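Local structure of RNA-directed RNA polymerase (Infectious pancreatic necrosis virus, 3ZED) at residues B[236-241]-B[332-337]; B[394-399]-B[524-529]. The protein probably copies the viral genome as an RNA-dependent RNA polymerase, joining ribonucleoside triphosphates into RNA, and is thought to occur both free and covalently linked to the genomic RNA. All coordinates share one frame; numbering follows the deposited sequence.

How the contacts relate
Contacts 1 and 2 follow one another along the chain: the first, 236-241 with 332-337, is complete before the second, 394-399 with 524-529, begins. They share no helix, strand or sheet. Their centres lie 42 Å apart on opposite sides of the chain's centre, and their nearest atoms are about 26 Å from each other. Contact 1 lays a loop on helix 326-340, closer to the middle of the molecule, and is mainly apolar, with no hydrogen bond between its segments. Contact 2 is mainly polar and lies further out, within the catalytic region of the polymerase. They thus join different elements in well-separated parts of the enzyme: a loop to helix 326-340, and a turn of the four-stranded antiparallel sheet to helix 524-533.

Contact 1: residues B[236-241]-B[332-337]; sequences SYLPHV and LSMVST
P239 lays its ring across one side of helix 326-340 at S333, M334 and T337, a loop-on-helix packing in the palm-family region of the polymerase. S333 and T337 stand one turn apart on the helix, and the ring touches both. CG of P239 approaches CB of S333 to 3.6 Å, so that the serine offers its methylene group, while OG of S333 is hydrogen-bonded to O of H329 one turn earlier. The proline and methionine side chains run nearly perpendicular to each other, with CD of P239 4.0 Å from CG of M334. Further out, the M334 chain bends at its last torsion (chi3 70°), and its sulfur meets the neighbouring loop residue: SD of M334 lies 4.1 Å from CD2 of L238, whose side chain slants across it. Together L238 and P239 thus follow the methionine from CG to SD. Both loop residues also touch L330 of the same helix, and M334 continues the apolar layer to L224 and to W440 of helix 438-452. No hydrogen bond joins the two segments, and the loop is held here by van der Waals contact. T337 closes the other end of the patch. With chi1 at 64°, OG1 of T337 lies between the backbone N and the carbonyl carbon and turns back to donate a 2.6 Å hydrogen bond to O of S333. That oxygen also accepts from N of T337, the two donors arriving from opposite faces of its carbonyl plane. OG1 of T337 also abuts the proline ring, 3.4 Å from CG of P239.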
ATOM      1  N   SER B 236       3.235 -23.520  -5.574  1.00 57.85           N
ATOM      2  CA  SER B 236       4.109 -22.359  -5.716  1.00 55.81           C
ATOM      3  C   SER B 236       4.085 -21.636  -4.396  1.00 56.45           C
ATOM      4  O   SER B 236       3.002 -21.358  -3.891  1.00 54.05           O
ATOM      5  CB  SER B 236       3.664 -21.449  -6.859  1.00 58.18           C
ATOM      6  OG  SER B 236       4.532 -20.333  -6.999  1.00 65.21           O
ATOM      7  N   TYR B 237       5.270 -21.391  -3.804  1.00 53.56           N
ATOM      8  CA  TYR B 237       5.435 -20.677  -2.529  1.00 52.33           C
ATOM      9  C   TYR B 237       5.733 -19.182  -2.773  1.00 54.60           C
ATOM     10  O   TYR B 237       5.952 -18.433  -1.820  1.00 53.01           O
ATOM     11  CB  TYR B 237       6.546 -21.313  -1.680  1.00 55.07           C
ATOM     12  CG  TYR B 237       6.208 -22.703  -1.201  1.00 58.94           C
ATOM     13  CD1 TYR B 237       5.521 -22.901  -0.006  1.00 60.87           C
ATOM     14  CD2 TYR B 237       6.552 -23.826  -1.954  1.00 60.89           C
ATOM     15  CE1 TYR B 237       5.208 -24.183   0.444  1.00 61.82           C
ATOM     16  CE2 TYR B 237       6.216 -25.110  -1.532  1.00 62.80           C
ATOM     17  CZ  TYR B 237       5.561 -25.286  -0.325  1.00 68.64           C
ATOM     18  OH  TYR B 237       5.265 -26.554   0.105  1.00 69.57           O
ATOM     19  N   LEU B 238       5.750 -18.757  -4.052  1.00 51.51           N
ATOM     20  CA  LEU B 238       5.968 -17.360  -4.444  1.00 50.20           C
ATOM     21  C   LEU B 238       4.750 -16.533  -4.093  1.00 56.07           C
ATOM     22  O   LEU B 238       3.648 -17.092  -4.058  1.00 56.58           O
ATOM     23  CB  LEU B 238       6.237 -17.237  -5.960  1.00 50.41           C
ATOM     24  CG  LEU B 238       7.543 -17.801  -6.513  1.00 56.49           C
ATOM     25  CD1 LEU B 238       7.469 -17.910  -8.019  1.00 57.08           C
ATOM     26  CD2 LEU B 238       8.742 -16.932  -6.106  1.00 59.27           C
ATOM     27  N   PRO B 239       4.887 -15.199  -3.876  1.00 52.62           N
ATOM     28  CA  PRO B 239       3.690 -14.387  -3.588  1.00 50.64           C
ATOM     29  C   PRO B 239       2.758 -14.267  -4.800  1.00 56.72           C
ATOM     30  O   PRO B 239       3.204 -14.386  -5.939  1.00 56.41           O
ATOM     31  CB  PRO B 239       4.279 -13.012  -3.219  1.00 50.70           C
ATOM     32  CG  PRO B 239       5.725 -13.254  -2.942  1.00 55.89           C
ATOM     33  CD  PRO B 239       6.114 -14.368  -3.852  1.00 52.95           C
ATOM     34  N   HIS B 240       1.463 -14.032  -4.547  1.00 55.71           N
ATOM     35  CA  HIS B 240       0.478 -13.773  -5.592  1.00 57.70           C
ATOM     36  C   HIS B 240       0.818 -12.446  -6.284  1.00 58.33           C
ATOM     37  O   HIS B 240       1.240 -11.495  -5.614  1.00 55.44           O
ATOM     38  CB  HIS B 240      -0.943 -13.719  -4.980  1.00 59.84           C
ATOM     39  CG  HIS B 240      -1.987 -13.101  -5.867  1.00 64.63           C
ATOM     40  ND1 HIS B 240      -2.656 -13.849  -6.832  1.00 68.25           N
ATOM     41  CD2 HIS B 240      -2.443 -11.824  -5.910  1.00 66.30           C
ATOM     42  CE1 HIS B 240      -3.492 -13.005  -7.422  1.00 67.40           C
ATOM     43  NE2 HIS B 240      -3.402 -11.777  -6.899  1.00 66.50           N
ATOM     44  N   VAL B 241       0.684 -12.401  -7.617  1.00 55.21           N
ATOM     45  CA  VAL B 241       0.908 -11.171  -8.381  1.00 55.49           C
ATOM     46  C   VAL B 241      -0.374 -10.848  -9.182  1.00 60.49           C
ATOM     47  O   VAL B 241      -1.183 -11.750  -9.444  1.00 60.36           O
ATOM     48  CB  VAL B 241       2.172 -11.178  -9.291  1.00 60.95           C
ATOM     49  CG1 VAL B 241       3.461 -11.291  -8.480  1.00 61.08           C
ATOM     50  CG2 VAL B 241       2.101 -12.260 -10.358  1.00 62.42           C
ATOM     51  N   LEU B 332      11.221  -8.490  -3.202  1.00 46.36           N
ATOM     52  CA  LEU B 332      10.759  -7.745  -2.031  1.00 44.53           C
ATOM     53  C   LEU B 332       9.577  -8.455  -1.349  1.00 46.44           C
ATOM     54  O   LEU B 332       9.554  -8.578  -0.122  1.00 45.44           O
ATOM     55  CB  LEU B 332      10.324  -6.298  -2.416  1.00 43.04           C
ATOM     56  CG  LEU B 332      11.401  -5.290  -2.806  1.00 47.26           C
ATOM     57  CD1 LEU B 332      10.786  -3.982  -3.180  1.00 45.82           C
ATOM     58  CD2 LEU B 332      12.400  -5.070  -1.687  1.00 49.90           C
ATOM     59  N   SER B 333       8.601  -8.914  -2.162  1.00 42.00           N
ATOM     60  CA  SER B 333       7.370  -9.574  -1.711  1.00 41.08           C
ATOM     61  C   SER B 333       7.663 -10.895  -1.044  1.00 43.43           C
ATOM     62  O   SER B 333       6.902 -11.278  -0.160  1.00 42.87           O
ATOM     63  CB  SER B 333       6.390  -9.759  -2.865  1.00 45.15           C
ATOM     64  OG  SER B 333       6.013  -8.483  -3.349  1.00 54.84           O
ATOM     65  N   MET B 334       8.775 -11.565  -1.419  1.00 40.30           N
ATOM     66  CA  MET B 334       9.210 -12.811  -0.780  1.00 40.35           C
ATOM     67  C   MET B 334       9.614 -12.563   0.705  1.00 46.16           C
ATOM     68  O   MET B 334       9.531 -13.474   1.515  1.00 45.48           O
ATOM     69  CB  MET B 334      10.375 -13.436  -1.557  1.00 43.34           C
ATOM     70  CG  MET B 334       9.931 -14.220  -2.759  1.00 46.78           C
ATOM     71  SD  MET B 334      11.300 -14.723  -3.838  1.00 52.32           S
ATOM     72  CE  MET B 334      12.097 -15.959  -2.824  1.00 50.24           C
ATOM     73  N   VAL B 335      10.009 -11.333   1.058  1.00 44.56           N
ATOM     74  CA  VAL B 335      10.405 -10.983   2.435  1.00 44.90           C
ATOM     75  C   VAL B 335       9.154 -10.570   3.257  1.00 46.25           C
ATOM     76  O   VAL B 335       8.975 -11.024   4.383  1.00 44.19           O
ATOM     77  CB  VAL B 335      11.506  -9.863   2.456  1.00 48.14           C
ATOM     78  CG1 VAL B 335      11.923  -9.498   3.886  1.00 47.66           C
ATOM     79  CG2 VAL B 335      12.724 -10.262   1.612  1.00 49.08           C
ATOM     80  N   SER B 336       8.306  -9.706   2.695  1.00 42.91           N
ATOM     81  CA  SER B 336       7.158  -9.154   3.418  1.00 40.82           C
ATOM     82  C   SER B 336       5.910 -10.038   3.486  1.00 46.07           C
ATOM     83  O   SER B 336       5.376 -10.206   4.580  1.00 44.99           O
ATOM     84  CB  SER B 336       6.764  -7.799   2.842  1.00 38.87           C
ATOM     85  OG  SER B 336       6.537  -7.880   1.446  1.00 41.40           O
ATOM     86  N   THR B 337       5.425 -10.567   2.346  1.00 44.47           N
ATOM     87  CA  THR B 337       4.141 -11.265   2.279  1.00 44.20           C
ATOM     88  C   THR B 337       4.076 -12.543   3.147  1.00 48.41           C
ATOM     89  O   THR B 337       3.045 -12.671   3.802  1.00 46.53           O
ATOM     90  CB  THR B 337       3.655 -11.482   0.839  1.00 52.08           C
ATOM     91  OG1 THR B 337       4.540 -12.333   0.143  1.00 59.83           O
ATOM     92  CG2 THR B 337       3.516 -10.168   0.058  1.00 48.33           C
TER

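Contact 2: residues B[394-399]-B[524-529]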
ATOM      1  N   GLN B 394      -7.908  12.526  22.098  1.00 44.40           N
ATOM      2  CA  GLN B 394      -7.479  13.227  23.309  1.00 45.89           C
ATOM      3  C   GLN B 394      -8.302  14.494  23.478  1.00 50.68           C
ATOM      4  O   GLN B 394      -8.761  15.056  22.478  1.00 50.13           O
ATOM      5  CB  GLN B 394      -5.964  13.515  23.345  1.00 47.46           C
ATOM      6  CG  GLN B 394      -5.455  14.694  22.526  1.00 56.28           C
ATOM      7  CD  GLN B 394      -3.968  14.822  22.704  1.00 67.04           C
ATOM      8  OE1 GLN B 394      -3.196  14.241  21.953  1.00 60.88           O
ATOM      9  NE2 GLN B 394      -3.530  15.547  23.725  1.00 53.18           N
ATOM     10  N   ASP B 395      -8.525  14.902  24.750  1.00 48.00           N
ATOM     11  CA  ASP B 395      -9.271  16.096  25.161  1.00 48.08           C
ATOM     12  C   ASP B 395     -10.683  16.144  24.524  1.00 51.15           C
ATOM     13  O   ASP B 395     -11.084  17.165  23.935  1.00 47.78           O
ATOM     14  CB  ASP B 395      -8.469  17.375  24.838  1.00 49.58           C
ATOM     15  CG  ASP B 395      -7.073  17.401  25.431  1.00 57.99           C
ATOM     16  OD1 ASP B 395      -6.939  17.144  26.647  1.00 62.12           O
ATOM     17  OD2 ASP B 395      -6.117  17.671  24.677  1.00 57.83           O
ATOM     18  N   ASN B 396     -11.427  15.012  24.643  1.00 49.82           N
ATOM     19  CA  ASN B 396     -12.783  14.826  24.107  1.00 49.21           C
ATOM     20  C   ASN B 396     -12.857  15.232  22.609  1.00 52.27           C
ATOM     21  O   ASN B 396     -13.864  15.793  22.151  1.00 53.17           O
ATOM     22  CB  ASN B 396     -13.813  15.607  24.954  1.00 48.11           C
ATOM     23  CG  ASN B 396     -15.244  15.210  24.685  1.00 57.35           C
ATOM     24  OD1 ASN B 396     -15.550  14.040  24.428  1.00 52.79           O
ATOM     25  ND2 ASN B 396     -16.143  16.184  24.691  1.00 48.80           N
ATOM     26  N   THR B 397     -11.771  14.964  21.859  1.00 46.28           N
ATOM     27  CA  THR B 397     -11.675  15.316  20.444  1.00 44.73           C
ATOM     28  C   THR B 397     -11.022  14.168  19.654  1.00 47.08           C
ATOM     29  O   THR B 397     -10.096  13.526  20.137  1.00 48.80           O
ATOM     30  CB  THR B 397     -10.887  16.650  20.268  1.00 52.44           C
ATOM     31  OG1 THR B 397     -11.302  17.621  21.234  1.00 54.60           O
ATOM     32  CG2 THR B 397     -11.023  17.244  18.871  1.00 44.96           C
ATOM     33  N   TRP B 398     -11.509  13.939  18.435  1.00 40.48           N
ATOM     34  CA  TRP B 398     -10.992  12.950  17.492  1.00 38.37           C
ATOM     35  C   TRP B 398     -10.191  13.687  16.413  1.00 40.46           C
ATOM     36  O   TRP B 398     -10.707  14.618  15.766  1.00 39.48           O
ATOM     37  CB  TRP B 398     -12.143  12.125  16.874  1.00 35.23           C
ATOM     38  CG  TRP B 398     -11.706  11.150  15.818  1.00 34.63           C
ATOM     39  CD1 TRP B 398     -11.707  11.349  14.470  1.00 36.51           C
ATOM     40  CD2 TRP B 398     -11.229   9.800  16.027  1.00 34.17           C
ATOM     41  NE1 TRP B 398     -11.282  10.205  13.822  1.00 36.27           N
ATOM     42  CE2 TRP B 398     -10.998   9.235  14.753  1.00 37.47           C
ATOM     43  CE3 TRP B 398     -11.016   9.007  17.165  1.00 36.05           C
ATOM     44  CZ2 TRP B 398     -10.569   7.911  14.584  1.00 36.65           C
ATOM     45  CZ3 TRP B 398     -10.550   7.704  17.000  1.00 37.75           C
ATOM     46  CH2 TRP B 398     -10.339   7.165  15.725  1.00 37.41           C
ATOM     47  N   TYR B 399      -8.920  13.295  16.255  1.00 36.00           N
ATOM     48  CA  TYR B 399      -8.039  13.894  15.260  1.00 36.94           C
ATOM     49  C   TYR B 399      -7.600  12.884  14.226  1.00 41.14           C
ATOM     50  O   TYR B 399      -7.159  11.793  14.563  1.00 41.97           O
ATOM     51  CB  TYR B 399      -6.789  14.523  15.898  1.00 39.15           C
ATOM     52  CG  TYR B 399      -7.093  15.578  16.936  1.00 40.92           C
ATOM     53  CD1 TYR B 399      -7.254  16.914  16.575  1.00 42.46           C
ATOM     54  CD2 TYR B 399      -7.191  15.246  18.285  1.00 42.62           C
ATOM     55  CE1 TYR B 399      -7.513  17.895  17.533  1.00 46.39           C
ATOM     56  CE2 TYR B 399      -7.447  16.217  19.251  1.00 44.95           C
ATOM     57  CZ  TYR B 399      -7.606  17.542  18.872  1.00 53.41           C
ATOM     58  OH  TYR B 399      -7.887  18.498  19.824  1.00 53.84           O
ATOM     59  N   LEU B 524     -16.533  15.101  21.182  1.00 43.12           N
ATOM     60  CA  LEU B 524     -16.695  13.707  20.749  1.00 41.88           C
ATOM     61  C   LEU B 524     -17.731  12.961  21.583  1.00 47.03           C
ATOM     62  O   LEU B 524     -18.592  12.336  20.985  1.00 48.65           O
ATOM     63  CB  LEU B 524     -15.340  12.972  20.748  1.00 41.00           C
ATOM     64  CG  LEU B 524     -15.318  11.551  20.141  1.00 44.29           C
ATOM     65  CD1 LEU B 524     -15.930  11.514  18.728  1.00 42.55           C
ATOM     66  CD2 LEU B 524     -13.903  10.960  20.170  1.00 43.03           C
ATOM     67  N   ARG B 525     -17.672  13.038  22.932  1.00 44.63           N
ATOM     68  CA  ARG B 525     -18.646  12.395  23.831  1.00 46.46           C
ATOM     69  C   ARG B 525     -20.086  12.742  23.455  1.00 49.77           C
ATOM     70  O   ARG B 525     -20.933  11.864  23.355  1.00 48.83           O
ATOM     71  CB  ARG B 525     -18.418  12.853  25.284  1.00 51.68           C
ATOM     72  CG  ARG B 525     -17.522  11.970  26.125  1.00 61.65           C
ATOM     73  CD  ARG B 525     -17.304  12.592  27.500  1.00 58.92           C
ATOM     74  NE  ARG B 525     -16.143  12.001  28.165  1.00 61.36           N
ATOM     75  CZ  ARG B 525     -14.939  12.559  28.196  1.00 79.87           C
ATOM     76  NH1 ARG B 525     -14.737  13.747  27.643  1.00 75.56           N
ATOM     77  NH2 ARG B 525     -13.931  11.940  28.796  1.00 67.20           N
ATOM     78  N   GLU B 526     -20.344  14.051  23.286  1.00 47.39           N
ATOM     79  CA  GLU B 526     -21.626  14.671  22.962  1.00 46.71           C
ATOM     80  C   GLU B 526     -22.091  14.221  21.582  1.00 49.34           C
ATOM     81  O   GLU B 526     -23.237  13.829  21.466  1.00 50.61           O
ATOM     82  CB  GLU B 526     -21.532  16.217  23.038  1.00 48.09           C
ATOM     83  CG  GLU B 526     -21.065  16.808  24.372  1.00 52.78           C
ATOM     84  CD  GLU B 526     -19.580  16.783  24.711  1.00 68.97           C
ATOM     85  OE1 GLU B 526     -18.785  16.237  23.914  1.00 58.69           O
ATOM     86  OE2 GLU B 526     -19.218  17.252  25.815  1.00 62.12           O
ATOM     87  N   THR B 527     -21.198  14.239  20.555  1.00 44.25           N
ATOM     88  CA  THR B 527     -21.450  13.797  19.164  1.00 41.91           C
ATOM     89  C   THR B 527     -21.910  12.332  19.127  1.00 45.06           C
ATOM     90  O   THR B 527     -22.833  12.040  18.374  1.00 44.66           O
ATOM     91  CB  THR B 527     -20.179  13.991  18.284  1.00 42.78           C
ATOM     92  OG1 THR B 527     -19.749  15.337  18.403  1.00 41.94           O
ATOM     93  CG2 THR B 527     -20.406  13.660  16.783  1.00 34.91           C
ATOM     94  N   ILE B 528     -21.273  11.419  19.927  1.00 41.26           N
ATOM     95  CA  ILE B 528     -21.647   9.990  19.997  1.00 40.05           C
ATOM     96  C   ILE B 528     -23.053   9.871  20.621  1.00 45.33           C
ATOM     97  O   ILE B 528     -23.885   9.130  20.090  1.00 45.75           O
ATOM     98  CB  ILE B 528     -20.567   9.140  20.736  1.00 41.86           C
ATOM     99  CG1 ILE B 528     -19.233   9.194  19.941  1.00 40.14           C
ATOM    100  CG2 ILE B 528     -21.018   7.678  20.916  1.00 42.10           C
ATOM    101  CD1 ILE B 528     -18.030   8.699  20.673  1.00 40.54           C
ATOM    102  N   VAL B 529     -23.332  10.644  21.689  1.00 41.89           N
ATOM    103  CA  VAL B 529     -24.647  10.669  22.358  1.00 41.82           C
ATOM    104  C   VAL B 529     -25.719  11.155  21.343  1.00 46.30           C
ATOM    105  O   VAL B 529     -26.788  10.549  21.243  1.00 46.99           O
ATOM    106  CB  VAL B 529     -24.616  11.533  23.659  1.00 45.45           C
ATOM    107  CG1 VAL B 529     -26.022  11.798  24.206  1.00 45.12           C
ATOM    108  CG2 VAL B 529     -23.741  10.892  24.728  1.00 45.53           C
TER
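OD1 of N396 accepts the backbone N-H of R525 at 2.8 Å, with the N-H pointing well at the oxygen (162°) and the donor tilted from the amide plane. The other half of the amide is held as well: ND2 of N396 donates to OE1 of E526 at 2.8 Å, the carboxylate oxygen lying close to the amide plane and using its syn lone pair. Bonded at both ends, the amide has its flip settled. Its position follows from chi1 of -166°, which sets CG opposite the backbone N and extends the side chain over the start of the helix. The backbone of N396 adds a third bond, in which N of L524 gives an almost straight hydrogen bond to O of N396 at 2.9 Å. Two N-H groups of the first helical turn are thereby satisfied by one residue. The R525 side chain crosses that of N396 obliquely, the guanidinium and amide planes 36° apart, and its NH2 forms a salt bridge with OD1 of D379 and a hydrogen bond to O of L376. An apolar contact joins CD2 of L524 and CB of W398, 3.9 Å apart. The turn between strands 389-394 and 397-403 is thus tied to the N-terminus of helix 524-533, which follows edge strand 515-521, with helix 364-377 packed against N396, W398 and I528.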